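PDB 4QK0: GH127 beta-L-arabinofuranoside, which probably hydrolyses beta-L-arabinofuranosyl linkages, releasing L-arabinose from arabinose-containing glycans as a family 127 glycoside hydrolase. Local coordinates for residues K212-F217 / A277-K282; L199-V204 / E208-L213; G371-G376 / W633-E638; Q21-Y26 / R362-G367. One frame throughout, in Å; residues are numbered along the deposited sequence.

Interactions 1, 2 and 4 are mainly buried contacts between helices of the catalytic domain, whereas interaction 3 is a partly buried, hydrated meeting of two loops. Interactions 1 and 2 share helix 208-220 and touch each other: Leu199 packs on Leu279, and Lys282 pairs with Glu203. Leucine carbons meet polar side-chain oxygens in the first and tyrosine faces in the second. Interaction 4, nearer the centre of the chain, is an aromatic cluster with one indole hydrogen bond. It adjoins interaction 3 through Arg25 and Tyr26, which reach Leu374. In interaction 3 a direct hydrogen bond and waters join the catalytic and C-terminal domains.

Interaction 1 (K212-F217 / A277-K282); sequences KLSQYF and AGLAAK
Gln215 and Leu279 mark the closest backbone approach of segments 212-217 and 277-282, which lie on helices 208-220 and 266-283; their CA atoms are 6.8 Å apart. Leu279 points its CB bond at the first segment, and it alone of segment 277-282 makes the contact, through its isobutyl group. With CG beside the backbone N and anti to the carbonyl carbon (chi1 -70°), both methyls lie against Ser214 OG, and CD2 also meets the Gln215 amide oxygen. Leu279 CD2 is 3.5 Å from Gln215 OE1. The same CD2 lies 3.7 Å from Ser214 OG. Leu279 CD1 comes within 4.0 Å of Gln215 CA. The contacts with the two oxygens are van der Waals ones. Ser214 OG is hydrogen-bonded to the carbonyl O of Glu195, so a buried hydroxyl is satisfied while its small side chain lets the helices come near. The glutamine chain bends at chi2 (73°), which lays OE1 against the leucine; its NE2 bonds to Asp219 one turn further on. A branched apolar residue suits position 279 because its two methyls can cover two neighbouring side chains at once. Leu279 also packs on Leu199 of helix 194-205 and on Leu288 of helix 286-302, which itself touches Gln215. On the same helix Ala277 and Ala280 face helix 334-350, so segment 277-282 is packed among several helices of the catalytic domain.

Interaction 2 (L199-V204 / E208-L213); sequences LKLYEV and ENYLKL
Tyr202 and Leu211 interlock where helices 194-205 and 208-220 run antiparallel, their local axes 7.9 Å apart and inclined at 159°. Tyr202, which loses the most surface, has CG anti to its amide nitrogen (chi1 167°), a setting that swings the ring across to the partner helix. There Leu211 CB sits over one face, 4.0 Å from the centroid of the Tyr202 ring, in a CH-pi contact. The phenol continues outward beside Glu208, and Tyr202 OH gives a weak hydrogen bond of 3.3 Å to Glu208 OE2; ring and carboxylate planes stand 77° apart. An aromatic residue with a polar tip thus suits a site that runs from the helix interface out to exposed Glu208.

Tyr210 answers from the other helix. Leu201 CD2 rests on its face, 3.5 Å from the centroid of the Tyr210 ring, and the hydroxyl beyond is held by Asp172. Where backbones are nearest, Tyr202 CB and Tyr210 CB are 4.2 Å apart. Further along the pair, Leu199 CD2 meets Leu211 CD1 at 3.9 Å. Two antiparallel helices joined by a tight link form an alpha-hairpin, the element of which the alpha/alpha barrels of six-hairpin glycosidases are made.

Interaction 3 (G371-G376 / W633-E638); sequences GMDLDG and WCNRGE
Asp373 and Asn635 bring two irregular loops together, their CA atoms 6.1 Å apart, where a type I beta turn from Asp373 to Gly376 faces segment 633-638. The side-chain amide of Asn635 carries the contact. Leu374 N donates to Asn635 OD1 at 2.9 Å in an almost straight bond (172°), approaching with a tilt of 26° from the carbonyl plane. The same OD1 accepts a second proton from water 3, which accepts the N-H of Asp375; OD1 thus serves one amide of the turn directly and the next through water. Asn635 ND2 bonds to Ala632 O and to water 1, which also lies against Met372 O; these bonds fix the rotation of the amide. The Leu374 and Asn635 side chains cross at about a right angle, with Leu374 CG 3.7 Å from Asn635 CG. A leucine in place of Asn635 would probably leave Leu374 N without its acceptor and cut the water links to the turn.

Beside this, water 2 donates to Asp373 OD1 (2.8 Å) and to Cys634 O (2.7 Å), joining a carboxylate to a carbonyl. Arg404 forms a salt bridge with that carboxylate and reaches Trp633 O as well. Within the turn Gly376 N closes on Asp373 O at 2.8 Å, and the positive phi of Gly376 favours glycine. The arrangement is a hydrated interdomain junction, a beta turn of the catalytic domain held by an asparagine from the C-terminal domain.

Interaction 4 (Q21-Y26 / R362-G367); sequences QFWKRY and RALYNG
Trp23 and Phe22 of helix 22-42 meet Tyr365 in segment 362-367 in an aromatic cluster inside the helical catalytic domain. From CB, directed at the partner segment, Trp23 turns its CG beside the backbone N (chi1 -66°), and the indole reaches across edge first. CD1 passes 4.1 Å from Tyr365 OH. Next to it NE1 donates to Tyr365 OH at 3.1 Å, nearly straight (177°) and in the plane of the indole. CZ2 then hangs over one face of the phenol, 3.9 Å from Tyr365 CZ, and Leu364 CB is 4.3 Å from the same CZ2. The result is a T-shaped pair, ring planes at 69°, combined with a hydrogen bond; tryptophan suits the place because its one flat group supplies both. Phe22 adds a second aromatic contact to the same tyrosine, its CE2 3.8 Å from Tyr365 CD2, although the near-parallel rings barely overlap. Phe22 CD2 also lies over a face of the Trp23 indole. A phenylalanine in place of Trp23 would probably leave Tyr365 OH without its indole donor and open a gap beside Leu364. At the far end the edge of the indole meets the backbone, with Trp23 CH2 3.4 Å from Leu364 O.

Interaction 1 (K212-F217 / A277-K282)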
loop_
_atom_site.group_PDB
_atom_site.type_symbol
_atom_site.label_atom_id
_atom_site.label_comp_id
_atom_site.label_asym_id
_atom_site.label_seq_id
_atom_site.Cartn_x
_atom_site.Cartn_y
_atom_site.Cartn_z
ATOM N N LYS A 212 -36.224 2.073 23.430
ATOM C CA LYS A 212 -36.732 1.063 22.508
ATOM C C LYS A 212 -36.432 1.322 21.013
ATOM O O LYS A 212 -36.279 0.411 20.220
ATOM C CB LYS A 212 -38.221 0.935 22.709
ATOM C CG LYS A 212 -38.555 0.266 24.035
ATOM C CD LYS A 212 -39.827 -0.561 23.897
ATOM C CE LYS A 212 -41.075 0.212 24.268
ATOM N NZ LYS A 212 -41.443 -0.100 25.683
ATOM N N LEU A 213 -36.427 2.587 20.635
ATOM C CA LEU A 213 -36.118 2.950 19.280
ATOM C C LEU A 213 -34.612 2.615 18.984
ATOM O O LEU A 213 -34.306 1.996 17.994
ATOM C CB LEU A 213 -36.421 4.453 19.095
ATOM C CG LEU A 213 -36.216 4.969 17.693
ATOM C CD1 LEU A 213 -37.096 4.188 16.748
ATOM C CD2 LEU A 213 -36.525 6.448 17.611
ATOM N N SER A 214 -33.728 2.977 19.896
ATOM C CA SER A 214 -32.316 2.571 19.832
ATOM C C SER A 214 -32.194 1.079 19.653
ATOM O O SER A 214 -31.571 0.598 18.698
ATOM C CB SER A 214 -31.571 3.010 21.093
ATOM O OG SER A 214 -30.181 2.681 21.040
ATOM N N GLN A 215 -32.878 0.317 20.508
ATOM C CA GLN A 215 -32.901 -1.153 20.372
ATOM C C GLN A 215 -33.424 -1.620 19.037
ATOM O O GLN A 215 -32.886 -2.581 18.446
ATOM C CB GLN A 215 -33.750 -1.803 21.491
ATOM C CG GLN A 215 -33.579 -3.321 21.575
ATOM C CD GLN A 215 -32.218 -3.703 22.159
ATOM O OE1 GLN A 215 -31.899 -3.306 23.281
ATOM N NE2 GLN A 215 -31.396 -4.454 21.403
ATOM N N TYR A 216 -34.486 -0.973 18.549
ATOM C CA TYR A 216 -35.029 -1.343 17.266
ATOM C C TYR A 216 -33.948 -1.187 16.156
ATOM O O TYR A 216 -33.782 -2.045 15.303
ATOM C CB TYR A 216 -36.300 -0.520 16.860
ATOM C CG TYR A 216 -36.409 -0.501 15.367
ATOM C CD1 TYR A 216 -36.852 -1.599 14.670
ATOM C CD2 TYR A 216 -35.914 0.579 14.635
ATOM C CE1 TYR A 216 -36.875 -1.588 13.279
ATOM C CE2 TYR A 216 -35.945 0.596 13.260
ATOM C CZ TYR A 216 -36.383 -0.469 12.592
ATOM O OH TYR A 216 -36.361 -0.435 11.204
ATOM N N PHE A 217 -33.266 -0.050 16.135
ATOM C CA PHE A 217 -32.287 0.215 15.040
ATOM C C PHE A 217 -31.138 -0.826 15.026
ATOM O O PHE A 217 -30.748 -1.322 13.999
ATOM C CB PHE A 217 -31.708 1.623 15.211
ATOM C CG PHE A 217 -32.594 2.736 14.660
ATOM C CD1 PHE A 217 -33.042 2.716 13.370
ATOM C CD2 PHE A 217 -32.941 3.791 15.446
ATOM C CE1 PHE A 217 -33.807 3.754 12.855
ATOM C CE2 PHE A 217 -33.683 4.839 14.947
ATOM C CZ PHE A 217 -34.135 4.825 13.646
ATOM N N ALA A 277 -23.199 -1.776 23.456
ATOM C CA ALA A 277 -22.765 -1.937 24.839
ATOM C C ALA A 277 -23.681 -1.221 25.834
ATOM O O ALA A 277 -23.979 -1.753 26.899
ATOM C CB ALA A 277 -21.360 -1.444 25.009
ATOM N N GLY A 278 -24.106 -0.014 25.473
ATOM C CA GLY A 278 -25.102 0.737 26.243
ATOM C C GLY A 278 -26.432 -0.020 26.362
ATOM O O GLY A 278 -26.974 -0.089 27.435
ATOM N N LEU A 279 -26.925 -0.595 25.275
ATOM C CA LEU A 279 -28.142 -1.366 25.291
ATOM C C LEU A 279 -28.003 -2.682 26.073
ATOM O O LEU A 279 -28.871 -3.012 26.851
ATOM C CB LEU A 279 -28.592 -1.713 23.907
ATOM C CG LEU A 279 -29.099 -0.545 23.084
ATOM C CD1 LEU A 279 -29.117 -0.947 21.605
ATOM C CD2 LEU A 279 -30.473 -0.081 23.549
ATOM N N ALA A 280 -26.901 -3.395 25.916
ATOM C CA ALA A 280 -26.678 -4.572 26.744
ATOM C C ALA A 280 -26.768 -4.250 28.245
ATOM O O ALA A 280 -27.297 -5.019 29.010
ATOM C CB ALA A 280 -25.340 -5.193 26.449
ATOM N N ALA A 281 -26.225 -3.108 28.658
ATOM C CA ALA A 281 -26.254 -2.714 30.060
ATOM C C ALA A 281 -27.657 -2.383 30.505
ATOM O O ALA A 281 -28.111 -2.866 31.514
ATOM C CB ALA A 281 -25.364 -1.488 30.284
ATOM N N LYS A 282 -28.328 -1.513 29.755
ATOM C CA LYS A 282 -29.608 -1.032 30.162
ATOM C C LYS A 282 -30.683 -2.109 30.084
ATOM O O LYS A 282 -31.564 -2.106 30.918
ATOM C CB LYS A 282 -30.004 0.205 29.361
ATOM C CG LYS A 282 -29.077 1.388 29.649
ATOM C CD LYS A 282 -29.589 2.663 29.020
ATOM C CE LYS A 282 -28.513 3.732 28.904
ATOM N NZ LYS A 282 -27.975 4.166 30.214
#

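Interaction 2 (L199-V204 / E208-L213)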
loop_
_atom_site.group_PDB
_atom_site.type_symbol
_atom_site.label_atom_id
_atom_site.label_comp_id
_atom_site.label_asym_id
_atom_site.label_seq_id
_atom_site.Cartn_x
_atom_site.Cartn_y
_atom_site.Cartn_z
ATOM N N LEU A 199 -29.761 6.638 23.339
ATOM C CA LEU A 199 -29.510 6.240 24.733
ATOM C C LEU A 199 -29.290 7.440 25.608
ATOM O O LEU A 199 -29.705 7.463 26.746
ATOM C CB LEU A 199 -28.288 5.321 24.888
ATOM C CG LEU A 199 -28.283 4.013 24.135
ATOM C CD1 LEU A 199 -27.068 3.157 24.515
ATOM C CD2 LEU A 199 -29.555 3.247 24.460
ATOM N N LYS A 200 -28.545 8.416 25.122
ATOM C CA LYS A 200 -28.277 9.578 25.944
ATOM C C LYS A 200 -29.564 10.340 26.177
ATOM O O LYS A 200 -29.786 10.906 27.241
ATOM C CB LYS A 200 -27.184 10.439 25.283
ATOM C CG LYS A 200 -25.747 10.118 25.766
ATOM C CD LYS A 200 -24.669 10.145 24.679
ATOM C CE LYS A 200 -23.342 10.808 25.095
ATOM N NZ LYS A 200 -23.057 12.103 24.344
ATOM N N LEU A 201 -30.391 10.423 25.157
ATOM C CA LEU A 201 -31.607 11.160 25.252
ATOM C C LEU A 201 -32.542 10.455 26.289
ATOM O O LEU A 201 -33.247 11.117 27.064
ATOM C CB LEU A 201 -32.313 11.201 23.910
ATOM C CG LEU A 201 -33.563 12.071 23.818
ATOM C CD1 LEU A 201 -33.266 13.522 24.120
ATOM C CD2 LEU A 201 -34.192 11.943 22.438
ATOM N N TYR A 202 -32.541 9.123 26.266
ATOM C CA TYR A 202 -33.245 8.337 27.257
ATOM C C TYR A 202 -32.750 8.629 28.680
ATOM O O TYR A 202 -33.556 8.824 29.564
ATOM C CB TYR A 202 -33.140 6.858 26.951
ATOM C CG TYR A 202 -33.591 6.013 28.101
ATOM C CD1 TYR A 202 -34.961 5.905 28.429
ATOM C CD2 TYR A 202 -32.676 5.347 28.882
ATOM C CE1 TYR A 202 -35.389 5.135 29.505
ATOM C CE2 TYR A 202 -33.089 4.582 29.974
ATOM C CZ TYR A 202 -34.437 4.484 30.285
ATOM O OH TYR A 202 -34.807 3.717 31.358
ATOM N N GLU A 203 -31.443 8.717 28.862
ATOM C CA GLU A 203 -30.870 8.910 30.184
ATOM C C GLU A 203 -31.286 10.223 30.741
ATOM O O GLU A 203 -31.420 10.369 31.927
ATOM C CB GLU A 203 -29.359 8.898 30.162
ATOM C CG GLU A 203 -28.749 7.522 30.050
ATOM C CD GLU A 203 -27.317 7.496 29.477
ATOM O OE1 GLU A 203 -26.701 8.537 29.113
ATOM O OE2 GLU A 203 -26.802 6.376 29.386
ATOM N N VAL A 204 -31.496 11.214 29.894
ATOM C CA VAL A 204 -31.801 12.524 30.420
ATOM C C VAL A 204 -33.287 12.745 30.509
ATOM O O VAL A 204 -33.695 13.613 31.225
ATOM C CB VAL A 204 -31.064 13.644 29.615
ATOM C CG1 VAL A 204 -31.852 14.098 28.414
ATOM C CG2 VAL A 204 -30.749 14.807 30.504
ATOM N N GLU A 208 -38.868 6.000 27.744
ATOM C CA GLU A 208 -38.569 4.651 27.251
ATOM C C GLU A 208 -38.727 4.456 25.757
ATOM O O GLU A 208 -38.171 3.502 25.201
ATOM C CB GLU A 208 -39.487 3.610 27.923
ATOM C CG GLU A 208 -39.425 3.586 29.447
ATOM C CD GLU A 208 -38.461 2.556 30.002
ATOM O OE1 GLU A 208 -38.178 1.566 29.292
ATOM O OE2 GLU A 208 -37.995 2.731 31.153
ATOM N N ASN A 209 -39.517 5.289 25.088
ATOM C CA ASN A 209 -39.598 5.154 23.625
ATOM C C ASN A 209 -38.217 5.252 22.957
ATOM O O ASN A 209 -37.972 4.601 21.960
ATOM C CB ASN A 209 -40.470 6.235 23.031
ATOM C CG ASN A 209 -41.921 6.169 23.508
ATOM O OD1 ASN A 209 -42.384 5.138 23.999
ATOM N ND2 ASN A 209 -42.661 7.244 23.261
ATOM N N TYR A 210 -37.340 6.077 23.533
ATOM C CA TYR A 210 -36.046 6.387 22.945
ATOM C C TYR A 210 -35.133 5.172 23.090
ATOM O O TYR A 210 -34.414 4.768 22.140
ATOM C CB TYR A 210 -35.439 7.659 23.579
ATOM C CG TYR A 210 -36.300 8.905 23.372
ATOM C CD1 TYR A 210 -37.103 9.046 22.259
ATOM C CD2 TYR A 210 -36.308 9.936 24.291
ATOM C CE1 TYR A 210 -37.881 10.184 22.060
ATOM C CE2 TYR A 210 -37.105 11.064 24.109
ATOM C CZ TYR A 210 -37.902 11.175 22.999
ATOM O OH TYR A 210 -38.703 12.301 22.787
ATOM N N LEU A 211 -35.217 4.558 24.252
ATOM C CA LEU A 211 -34.486 3.317 24.533
ATOM C C LEU A 211 -34.924 2.196 23.626
ATOM O O LEU A 211 -34.097 1.536 22.987
ATOM C CB LEU A 211 -34.665 2.931 25.977
ATOM C CG LEU A 211 -34.065 1.598 26.360
ATOM C CD1 LEU A 211 -32.561 1.697 26.321
ATOM C CD2 LEU A 211 -34.526 1.237 27.761
ATOM N N LYS A 212 -36.224 2.073 23.430
ATOM C CA LYS A 212 -36.732 1.063 22.508
ATOM C C LYS A 212 -36.432 1.322 21.013
ATOM O O LYS A 212 -36.279 0.411 20.220
ATOM C CB LYS A 212 -38.221 0.935 22.709
ATOM C CG LYS A 212 -38.555 0.266 24.035
ATOM C CD LYS A 212 -39.827 -0.561 23.897
ATOM C CE LYS A 212 -41.075 0.212 24.268
ATOM N NZ LYS A 212 -41.443 -0.100 25.683
ATOM N N LEU A 213 -36.427 2.587 20.635
ATOM C CA LEU A 213 -36.118 2.950 19.280
ATOM C C LEU A 213 -34.612 2.615 18.984
ATOM O O LEU A 213 -34.306 1.996 17.994
ATOM C CB LEU A 213 -36.421 4.453 19.095
ATOM C CG LEU A 213 -36.216 4.969 17.693
ATOM C CD1 LEU A 213 -37.096 4.188 16.748
ATOM C CD2 LEU A 213 -36.525 6.448 17.611
#

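Interaction 3 (G371-G376 / W633-E638)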
loop_
_atom_site.group_PDB
_atom_site.type_symbol
_atom_site.label_atom_id
_atom_site.label_comp_id
_atom_site.label_asym_id
_atom_site.label_seq_id
_atom_site.Cartn_x
_atom_site.Cartn_y
_atom_site.Cartn_z
ATOM N N GLY A 371 -3.832 13.716 16.728
ATOM C CA GLY A 371 -4.583 14.381 15.704
ATOM C C GLY A 371 -4.545 15.914 15.643
ATOM O O GLY A 371 -5.170 16.514 14.763
HETATM N N MSE A 372 -3.863 16.538 16.592
HETATM C CA MSE A 372 -3.742 17.979 16.590
HETATM C C MSE A 372 -2.340 18.387 16.918
HETATM O O MSE A 372 -1.611 17.693 17.620
HETATM C CB MSE A 372 -4.755 18.716 17.513
HETATM C CG MSE A 372 -4.619 18.335 18.990
HETATM SE SE MSE A 372 -5.683 19.544 20.179
HETATM C CE MSE A 372 -6.812 20.386 18.825
ATOM N N ASP A 373 -1.976 19.556 16.377
ATOM C CA ASP A 373 -0.754 20.263 16.800
ATOM C C ASP A 373 -0.966 20.697 18.232
ATOM O O ASP A 373 -2.127 20.947 18.659
ATOM C CB ASP A 373 -0.501 21.560 15.945
ATOM C CG ASP A 373 0.232 21.307 14.586
ATOM O OD1 ASP A 373 0.769 20.199 14.299
ATOM O OD2 ASP A 373 0.301 22.294 13.787
ATOM N N LEU A 374 0.134 20.864 18.940
ATOM C CA LEU A 374 0.071 21.183 20.335
ATOM C C LEU A 374 -0.725 22.466 20.595
ATOM O O LEU A 374 -1.346 22.564 21.632
ATOM C CB LEU A 374 1.448 21.298 20.906
ATOM C CG LEU A 374 2.217 19.983 20.962
ATOM C CD1 LEU A 374 3.687 20.286 21.175
ATOM C CD2 LEU A 374 1.700 19.046 22.072
ATOM N N ASP A 375 -0.703 23.421 19.652
ATOM C CA ASP A 375 -1.414 24.720 19.789
ATOM C C ASP A 375 -2.801 24.713 19.194
ATOM O O ASP A 375 -3.447 25.767 19.082
ATOM C CB ASP A 375 -0.578 25.904 19.186
ATOM C CG ASP A 375 -0.381 25.806 17.660
ATOM O OD1 ASP A 375 -1.003 24.958 16.984
ATOM O OD2 ASP A 375 0.425 26.598 17.107
ATOM N N GLY A 376 -3.242 23.548 18.726
ATOM C CA GLY A 376 -4.578 23.408 18.206
ATOM C C GLY A 376 -4.920 24.057 16.885
ATOM O O GLY A 376 -6.108 24.103 16.498
ATOM N N TRP A 633 4.499 14.348 17.968
ATOM C CA TRP A 633 5.278 14.348 16.729
ATOM C C TRP A 633 4.716 15.392 15.786
ATOM O O TRP A 633 3.588 15.867 15.955
ATOM C CB TRP A 633 5.326 12.904 16.112
ATOM C CG TRP A 633 4.263 12.588 15.100
ATOM C CD1 TRP A 633 3.004 12.192 15.342
ATOM C CD2 TRP A 633 4.404 12.646 13.673
ATOM N NE1 TRP A 633 2.323 12.065 14.176
ATOM C CE2 TRP A 633 3.168 12.309 13.127
ATOM C CE3 TRP A 633 5.470 12.996 12.807
ATOM C CZ2 TRP A 633 2.941 12.271 11.752
ATOM C CZ3 TRP A 633 5.252 12.974 11.457
ATOM C CH2 TRP A 633 3.996 12.590 10.928
ATOM N N CYS A 634 5.533 15.784 14.815
ATOM C CA CYS A 634 5.150 16.733 13.750
ATOM C C CYS A 634 4.768 18.111 14.281
ATOM O O CYS A 634 3.958 18.800 13.666
ATOM C CB CYS A 634 4.024 16.181 12.920
ATOM S SG CYS A 634 3.938 16.777 11.238
ATOM N N ASN A 635 5.373 18.512 15.386
ATOM C CA ASN A 635 5.287 19.895 15.823
ATOM C C ASN A 635 6.589 20.682 15.572
ATOM O O ASN A 635 6.659 21.833 15.892
ATOM C CB ASN A 635 4.927 19.981 17.316
ATOM C CG ASN A 635 3.466 19.627 17.546
ATOM O OD1 ASN A 635 2.578 20.464 17.463
ATOM N ND2 ASN A 635 3.228 18.363 17.783
ATOM N N ARG A 636 7.593 20.046 14.973
ATOM C CA ARG A 636 8.864 20.679 14.703
ATOM C C ARG A 636 9.261 20.479 13.253
ATOM O O ARG A 636 10.392 20.307 12.930
ATOM C CB ARG A 636 9.883 20.100 15.642
ATOM C CG ARG A 636 9.558 20.443 17.092
ATOM C CD ARG A 636 10.421 19.692 18.085
ATOM N NE ARG A 636 10.299 18.239 17.950
ATOM C CZ ARG A 636 11.218 17.366 18.337
ATOM N NH1 ARG A 636 12.368 17.774 18.859
ATOM N NH2 ARG A 636 11.030 16.084 18.135
ATOM N N GLY A 637 8.285 20.561 12.377
ATOM C CA GLY A 637 8.488 20.508 10.952
ATOM C C GLY A 637 8.396 19.117 10.352
ATOM O O GLY A 637 8.466 18.089 11.031
ATOM N N GLU A 638 8.247 19.117 9.043
ATOM C CA GLU A 638 8.157 17.907 8.257
ATOM C C GLU A 638 9.411 17.050 8.417
ATOM O O GLU A 638 10.526 17.552 8.515
ATOM C CB GLU A 638 7.935 18.260 6.793
ATOM C CG GLU A 638 7.550 17.072 5.929
ATOM C CD GLU A 638 6.908 17.463 4.596
ATOM O OE1 GLU A 638 6.139 18.430 4.531
ATOM O OE2 GLU A 638 7.210 16.818 3.585
HETATM O O HOH W 1 0.601 17.278 18.649
HETATM O O HOH W 2 2.124 19.682 11.875
HETATM O O HOH W 3 2.067 23.458 17.878
#

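Interaction 4 (Q21-Y26 / R362-G367)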
loop_
_atom_site.group_PDB
_atom_site.type_symbol
_atom_site.label_atom_id
_atom_site.label_comp_id
_atom_site.label_asym_id
_atom_site.label_seq_id
_atom_site.Cartn_x
_atom_site.Cartn_y
_atom_site.Cartn_z
ATOM N N GLN A 21 -2.054 19.968 34.702
ATOM C CA GLN A 21 -1.345 20.753 33.696
ATOM C C GLN A 21 -1.672 20.215 32.317
ATOM O O GLN A 21 -2.038 20.958 31.413
ATOM C CB GLN A 21 0.159 20.626 33.897
ATOM C CG GLN A 21 0.702 21.318 35.136
ATOM C CD GLN A 21 0.327 22.786 35.179
ATOM O OE1 GLN A 21 -0.670 23.136 35.795
ATOM N NE2 GLN A 21 1.101 23.647 34.512
ATOM N N PHE A 22 -1.578 18.903 32.186
ATOM C CA PHE A 22 -1.677 18.263 30.908
ATOM C C PHE A 22 -3.020 18.499 30.207
ATOM O O PHE A 22 -3.046 19.068 29.110
ATOM C CB PHE A 22 -1.364 16.753 31.089
ATOM C CG PHE A 22 -1.191 16.020 29.806
ATOM C CD1 PHE A 22 0.023 16.067 29.125
ATOM C CD2 PHE A 22 -2.257 15.343 29.235
ATOM C CE1 PHE A 22 0.171 15.397 27.925
ATOM C CE2 PHE A 22 -2.104 14.678 28.035
ATOM C CZ PHE A 22 -0.891 14.712 27.374
ATOM N N TRP A 23 -4.142 18.058 30.804
ATOM C CA TRP A 23 -5.448 18.250 30.148
ATOM C C TRP A 23 -5.946 19.676 30.204
ATOM O O TRP A 23 -6.608 20.146 29.288
ATOM C CB TRP A 23 -6.497 17.294 30.672
ATOM C CG TRP A 23 -6.160 15.913 30.321
ATOM C CD1 TRP A 23 -5.693 14.944 31.157
ATOM C CD2 TRP A 23 -6.203 15.335 29.024
ATOM N NE1 TRP A 23 -5.457 13.805 30.473
ATOM C CE2 TRP A 23 -5.785 14.001 29.158
ATOM C CE3 TRP A 23 -6.563 15.814 27.775
ATOM C CZ2 TRP A 23 -5.686 13.131 28.076
ATOM C CZ3 TRP A 23 -6.480 14.944 26.681
ATOM C CH2 TRP A 23 -6.035 13.623 26.837
ATOM N N LYS A 24 -5.559 20.402 31.230
ATOM C CA LYS A 24 -5.992 21.785 31.340
ATOM C C LYS A 24 -5.464 22.601 30.190
ATOM O O LYS A 24 -6.213 23.394 29.577
ATOM C CB LYS A 24 -5.524 22.412 32.655
ATOM C CG LYS A 24 -6.295 23.690 33.015
ATOM C CD LYS A 24 -5.885 24.252 34.375
ATOM C CE LYS A 24 -4.536 24.984 34.301
ATOM N NZ LYS A 24 -4.623 26.294 33.574
ATOM N N ARG A 25 -4.198 22.401 29.853
ATOM C CA ARG A 25 -3.627 23.060 28.669
ATOM C C ARG A 25 -4.435 22.754 27.393
ATOM O O ARG A 25 -4.733 23.661 26.596
ATOM C CB ARG A 25 -2.144 22.691 28.511
ATOM C CG ARG A 25 -1.354 23.650 27.609
ATOM C CD ARG A 25 -0.056 23.018 27.127
ATOM N NE ARG A 25 -0.331 21.934 26.212
ATOM C CZ ARG A 25 -0.612 22.078 24.924
ATOM N NH1 ARG A 25 -0.680 23.282 24.351
ATOM N NH2 ARG A 25 -0.791 20.993 24.177
ATOM N N TYR A 26 -4.858 21.505 27.205
ATOM C CA TYR A 26 -5.625 21.141 25.989
ATOM C C TYR A 26 -6.996 21.777 25.962
ATOM O O TYR A 26 -7.492 22.241 24.914
ATOM C CB TYR A 26 -5.759 19.613 25.861
ATOM C CG TYR A 26 -4.552 18.908 25.242
ATOM C CD1 TYR A 26 -4.282 19.038 23.892
ATOM C CD2 TYR A 26 -3.744 18.082 25.979
ATOM C CE1 TYR A 26 -3.201 18.408 23.300
ATOM C CE2 TYR A 26 -2.676 17.419 25.389
ATOM C CZ TYR A 26 -2.421 17.610 24.014
ATOM O OH TYR A 26 -1.365 17.003 23.418
ATOM N N ARG A 362 -4.890 4.474 26.603
ATOM C CA ARG A 362 -4.036 4.377 25.387
ATOM C C ARG A 362 -4.510 5.335 24.255
ATOM O O ARG A 362 -3.722 6.129 23.741
ATOM C CB ARG A 362 -4.024 2.961 24.906
ATOM C CG ARG A 362 -3.085 2.659 23.764
ATOM C CD ARG A 362 -3.227 1.223 23.292
ATOM N NE ARG A 362 -2.715 0.249 24.236
ATOM C CZ ARG A 362 -1.431 0.088 24.542
ATOM N NH1 ARG A 362 -0.455 0.811 23.951
ATOM N NH2 ARG A 362 -1.080 -0.837 25.412
ATOM N N ALA A 363 -5.788 5.326 23.944
ATOM C CA ALA A 363 -6.308 6.225 22.926
ATOM C C ALA A 363 -6.208 7.689 23.297
ATOM O O ALA A 363 -5.813 8.552 22.471
ATOM C CB ALA A 363 -7.720 5.892 22.554
ATOM N N LEU A 364 -6.462 7.970 24.556
ATOM C CA LEU A 364 -6.445 9.325 25.033
ATOM C C LEU A 364 -5.091 9.995 25.008
ATOM O O LEU A 364 -5.004 11.215 24.724
ATOM C CB LEU A 364 -6.992 9.401 26.467
ATOM C CG LEU A 364 -8.515 9.398 26.634
ATOM C CD1 LEU A 364 -8.832 9.347 28.143
ATOM C CD2 LEU A 364 -9.181 10.627 26.034
ATOM N N TYR A 365 -4.052 9.264 25.360
ATOM C CA TYR A 365 -2.725 9.841 25.482
ATOM C C TYR A 365 -1.862 9.610 24.212
ATOM O O TYR A 365 -0.644 9.945 24.207
ATOM C CB TYR A 365 -1.977 9.324 26.741
ATOM C CG TYR A 365 -2.552 9.830 28.076
ATOM C CD1 TYR A 365 -3.621 9.196 28.659
ATOM C CD2 TYR A 365 -2.073 10.975 28.687
ATOM C CE1 TYR A 365 -4.165 9.645 29.851
ATOM C CE2 TYR A 365 -2.601 11.441 29.885
ATOM C CZ TYR A 365 -3.663 10.770 30.462
ATOM O OH TYR A 365 -4.260 11.177 31.642
ATOM N N ASN A 366 -2.460 9.059 23.161
ATOM C CA ASN A 366 -1.692 8.696 21.952
ATOM C C ASN A 366 -2.443 9.020 20.717
ATOM O O ASN A 366 -2.378 10.139 20.254
ATOM C CB ASN A 366 -1.272 7.246 22.002
ATOM C CG ASN A 366 -0.372 6.960 23.208
ATOM O OD1 ASN A 366 0.837 7.218 23.177
ATOM N ND2 ASN A 366 -0.947 6.370 24.263
ATOM N N GLY A 367 -3.264 8.135 20.220
ATOM C CA GLY A 367 -3.864 8.326 18.902
ATOM C C GLY A 367 -5.024 9.264 18.721
ATOM O O GLY A 367 -5.597 9.327 17.608
#